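Side-chain contacts in uncharacterized protein (Mannheimia succiniciproducens, PDB 3KG4), which processes CRISPR precursor transcripts as the Cas5d endoribonuclease of a bacterial antiviral defence system, without needing a metal cofactor: residues Gly40-Ile45 and Trp53-Ile58; Val114-Glu119 and Pro154-Arg159. All blocks are in the same frame, centred on the assembly; numbering follows the deposited sequence.

Contact 1 (Gly40-Ile45 and Trp53-Ile58)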
# COMPACT_ATOMS: atom_id res chain seq x y z
N GLY A 40 5.80 -1.76 -1.97
CA GLY A 40 6.26 -1.73 -3.37
C GLY A 40 6.00 -0.39 -4.02
O GLY A 40 6.83 0.14 -4.76
N ILE A 41 4.82 0.16 -3.76
CA ILE A 41 4.40 1.39 -4.36
C ILE A 41 5.28 2.53 -3.82
O ILE A 41 5.75 3.36 -4.61
CB ILE A 41 2.91 1.66 -4.13
CG1 ILE A 41 2.03 0.76 -5.02
CG2 ILE A 41 2.56 3.17 -4.34
CD1 ILE A 41 0.54 0.88 -4.73
N LEU A 42 5.53 2.54 -2.49
CA LEU A 42 6.38 3.56 -1.90
C LEU A 42 7.84 3.48 -2.44
O LEU A 42 8.40 4.50 -2.76
CB LEU A 42 6.41 3.45 -0.39
CG LEU A 42 5.05 3.62 0.36
CD1 LEU A 42 5.29 3.56 1.89
CD2 LEU A 42 4.35 4.88 0.00
N SER A 43 8.38 2.27 -2.52
CA SER A 43 9.72 2.01 -3.00
C SER A 43 9.93 2.40 -4.47
O SER A 43 11.03 2.81 -4.82
CB SER A 43 10.05 0.53 -2.80
OG SER A 43 9.92 0.20 -1.44
N ALA A 44 8.88 2.32 -5.28
CA ALA A 44 8.89 2.73 -6.69
C ALA A 44 9.08 4.25 -6.84
O ALA A 44 9.72 4.72 -7.81
CB ALA A 44 7.60 2.32 -7.37
N ILE A 45 8.54 5.00 -5.88
CA ILE A 45 8.77 6.44 -5.79
C ILE A 45 10.16 6.76 -5.20
O ILE A 45 10.93 7.52 -5.77
CB ILE A 45 7.63 7.14 -5.00
CG1 ILE A 45 6.30 6.97 -5.74
CG2 ILE A 45 7.96 8.63 -4.81
CD1 ILE A 45 5.03 7.33 -4.93
N TRP A 53 10.77 0.95 4.00
CA TRP A 53 9.49 1.55 4.28
C TRP A 53 8.66 0.62 5.14
O TRP A 53 8.50 -0.58 4.81
CB TRP A 53 8.73 1.84 3.01
CG TRP A 53 9.30 2.91 2.21
CD1 TRP A 53 9.85 2.80 0.98
CD2 TRP A 53 9.36 4.29 2.57
NE1 TRP A 53 10.24 4.05 0.53
CE2 TRP A 53 9.98 4.97 1.50
CE3 TRP A 53 8.96 5.02 3.69
CZ2 TRP A 53 10.22 6.35 1.53
CZ3 TRP A 53 9.21 6.38 3.73
CH2 TRP A 53 9.81 7.03 2.65
N VAL A 54 8.13 1.14 6.23
CA VAL A 54 7.27 0.32 7.11
C VAL A 54 5.83 0.85 7.04
O VAL A 54 5.60 2.02 7.34
CB VAL A 54 7.83 0.35 8.55
CG1 VAL A 54 6.88 -0.38 9.54
CG2 VAL A 54 9.23 -0.26 8.56
N ILE A 55 4.87 -0.01 6.66
CA ILE A 55 3.48 0.42 6.52
C ILE A 55 2.85 0.45 7.91
O ILE A 55 2.94 -0.54 8.67
CB ILE A 55 2.67 -0.48 5.57
CG1 ILE A 55 3.38 -0.65 4.22
CG2 ILE A 55 1.29 0.11 5.27
CD1 ILE A 55 3.74 0.65 3.54
N ASP A 56 2.20 1.56 8.23
CA ASP A 56 1.53 1.72 9.53
C ASP A 56 0.01 1.63 9.42
O ASP A 56 -0.65 0.99 10.27
CB ASP A 56 1.93 3.05 10.16
CG ASP A 56 3.41 3.15 10.40
OD1 ASP A 56 3.94 2.25 11.07
OD2 ASP A 56 4.04 4.11 9.89
N LYS A 57 -0.56 2.30 8.46
CA LYS A 57 -2.01 2.28 8.30
C LYS A 57 -2.36 2.21 6.82
O LYS A 57 -1.69 2.79 5.99
CB LYS A 57 -2.64 3.53 8.94
CG LYS A 57 -2.46 3.65 10.47
CD LYS A 57 -3.10 4.92 10.98
CE LYS A 57 -3.13 5.04 12.53
NZ LYS A 57 -3.71 6.41 12.79
N ILE A 58 -3.46 1.55 6.50
CA ILE A 58 -4.04 1.61 5.17
C ILE A 58 -5.47 2.09 5.33
O ILE A 58 -6.29 1.39 5.93
CB ILE A 58 -4.04 0.18 4.49
CG1 ILE A 58 -2.60 -0.32 4.30
CG2 ILE A 58 -4.83 0.23 3.21
CD1 ILE A 58 -2.49 -1.87 4.11
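L42 of helix 35-45 packs on W53 and I55 of strand 51-60 in a buried, apolar helix-on-sheet contact close to the middle of the chain. L42 meets the indole with its root: CB stands over one face of the five-membered ring, 3.9 Å from that ring's centroid and only 15° off the normal, a CH-pi contact. The leucine branch runs on past the attachment end of the indole, with CD1 near W53 CB and CG, and that same CD1 meets I55 CD1 at 3.7 Å. I55 is not aimed at the helix from its base; with CG1 anti to the carbonyl carbon (chi1 -53°) and a second bend at chi2, its terminal methyl is carried to the leucine.

S43 approaches the same indole differently. Its OG lies at the ring edge, in plane, 3.6 Å from W53 CD1, while its hydrogen bond runs back to the carbonyl of R39 one helical turn earlier. The indole N-H is likewise engaged, by the carbonyl O of H46 just past the helix, which would restrain the ring's rotation while L42 covers its face. F141 of helix 135-146 meets W53 edge-to-face, so two helices share this aromatic residue. The axes of the two short segments pass 9.1 Å apart at 138°, with one layer of side chains between them. Such a helix packed on an antiparallel sheet is characteristic of the ferredoxin-like RAMP fold to which Cas5 proteins belong.

Contact 2 (Val114-Glu119 and Pro154-Arg159)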
# COMPACT_ATOMS: atom_id res chain seq x y z
N VAL A 114 -10.62 1.52 -7.01
CA VAL A 114 -10.07 1.52 -5.68
C VAL A 114 -9.40 2.86 -5.41
O VAL A 114 -8.93 3.53 -6.34
CB VAL A 114 -8.98 0.42 -5.50
CG1 VAL A 114 -9.53 -0.96 -5.72
CG2 VAL A 114 -7.79 0.65 -6.43
N ALA A 115 -9.30 3.18 -4.13
CA ALA A 115 -8.47 4.27 -3.65
C ALA A 115 -8.13 4.06 -2.20
O ALA A 115 -8.98 3.69 -1.37
CB ALA A 115 -9.19 5.60 -3.84
N TYR A 116 -6.87 4.34 -1.87
CA TYR A 116 -6.38 4.19 -0.53
C TYR A 116 -5.55 5.38 -0.10
O TYR A 116 -5.05 6.12 -0.94
CB TYR A 116 -5.52 2.94 -0.39
CG TYR A 116 -6.12 1.68 -1.02
CD1 TYR A 116 -7.04 0.90 -0.32
CD2 TYR A 116 -5.78 1.29 -2.30
CE1 TYR A 116 -7.60 -0.20 -0.90
CE2 TYR A 116 -6.35 0.15 -2.88
CZ TYR A 116 -7.24 -0.59 -2.16
OH TYR A 116 -7.83 -1.71 -2.72
N VAL A 117 -5.35 5.50 1.20
CA VAL A 117 -4.20 6.23 1.74
C VAL A 117 -3.30 5.24 2.43
O VAL A 117 -3.75 4.39 3.25
CB VAL A 117 -4.60 7.35 2.75
CG1 VAL A 117 -3.35 8.10 3.23
CG2 VAL A 117 -5.53 8.30 2.05
N ILE A 118 -2.01 5.35 2.11
CA ILE A 118 -0.95 4.58 2.74
C ILE A 118 -0.20 5.48 3.69
O ILE A 118 0.32 6.55 3.27
CB ILE A 118 0.04 4.08 1.70
CG1 ILE A 118 -0.67 3.27 0.62
CG2 ILE A 118 1.19 3.33 2.38
CD1 ILE A 118 -1.60 2.17 1.18
N GLU A 119 -0.16 5.08 4.95
CA GLU A 119 0.56 5.82 5.96
C GLU A 119 1.73 4.96 6.39
O GLU A 119 1.53 3.81 6.75
CB GLU A 119 -0.36 6.11 7.14
CG GLU A 119 0.24 7.03 8.15
CD GLU A 119 -0.84 7.49 9.18
OE1 GLU A 119 -1.84 8.12 8.78
OE2 GLU A 119 -0.66 7.22 10.38
N PRO A 154 4.53 2.86 -10.24
CA PRO A 154 3.85 1.98 -9.28
C PRO A 154 2.58 1.33 -9.87
O PRO A 154 1.92 1.87 -10.74
CB PRO A 154 3.52 2.92 -8.11
CG PRO A 154 3.47 4.27 -8.68
CD PRO A 154 4.43 4.29 -9.86
N CYS A 155 2.27 0.15 -9.35
CA CYS A 155 1.15 -0.62 -9.85
C CYS A 155 0.34 -1.15 -8.67
O CYS A 155 0.83 -1.24 -7.55
CB CYS A 155 1.62 -1.78 -10.74
SG CYS A 155 2.40 -3.14 -9.91
N MET A 156 -0.92 -1.45 -8.96
CA MET A 156 -1.85 -1.93 -7.99
C MET A 156 -1.85 -3.45 -8.01
O MET A 156 -2.81 -4.06 -8.42
CB MET A 156 -3.22 -1.39 -8.32
CG MET A 156 -3.31 0.09 -8.08
SD MET A 156 -3.40 0.44 -6.29
CE MET A 156 -4.45 1.79 -6.42
N GLY A 157 -0.74 -4.04 -7.58
CA GLY A 157 -0.63 -5.47 -7.36
C GLY A 157 -0.10 -6.27 -8.54
O GLY A 157 0.57 -7.27 -8.33
N VAL A 158 -0.46 -5.89 -9.75
CA VAL A 158 0.10 -6.54 -10.94
C VAL A 158 0.47 -5.48 -11.95
O VAL A 158 -0.15 -4.42 -12.02
CB VAL A 158 -0.88 -7.56 -11.59
CG1 VAL A 158 -1.14 -8.76 -10.62
CG2 VAL A 158 -2.18 -6.87 -12.00
N ARG A 159 1.47 -5.79 -12.77
CA ARG A 159 2.07 -4.80 -13.68
C ARG A 159 1.06 -4.08 -14.59
O ARG A 159 1.21 -2.90 -14.86
CB ARG A 159 3.22 -5.45 -14.49
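M156 overlaps V114 through its terminal methyl: CE comes to 3.5 Å from V114 CG2, and the two side chains reach toward each other tip to tip. The setting is the antiparallel sheet of a Cas5 protein, a member of the RAMP clan, where the loop between helix 135-146 and strand 164-167 passes over strand 114-124. The principle at work is that a loop can be packed on a sheet through one long, flexible side chain, even where the backbones stay well apart. Here the nearest CA atoms, those of V114 and M156, are 9.2 Å from each other; the thioether chain covers about half of that separation, and the valine side chain meets it from the other side.

Its shape is what makes the span possible. CG of M156 is anti to the carbonyl carbon, and further bends at chi2 (-74°) and chi3 (-145°) turn the methyl onto the strand. V114 receives it with CG2, the branch lying between its own backbone N and carbonyl carbon.

Y116, two residues further along and on the same side of the strand, adds a lighter touch. The methionine methyl approaches its ring at the edge, near the ring plane, rather than over a face. Neighbouring side chains complete the packing: M156 also touches A163, while Y116 reaches F18, I33 and I11. All three residues that meet across the contact are buried, and the interaction is wholly apolar. On the tyrosine the atom nearest to M156 CE is CE2, 4.3 Å away.

Both contacts belong to the buried interior, their centres about 9 Å apart, and both rest on the same antiparallel sheet, in which strands 51-60 and 114-124 are neighbours. They differ in its cover: a helix in contact 1, an irregular loop in contact 2. The helix offers two side chains, one over the indole face and one at its edge; the loop relies on a single methionine. Probable backbone hydrogen bonds join them (D56 N to E119 O 2.8 Å, K57 O to E119 N 2.9 Å), and with D56 and K57 both facing E119 they form a classic beta bulge. I55 CD1 and I118 CG2 touch side by side on the face of the sheet under helix 35-45.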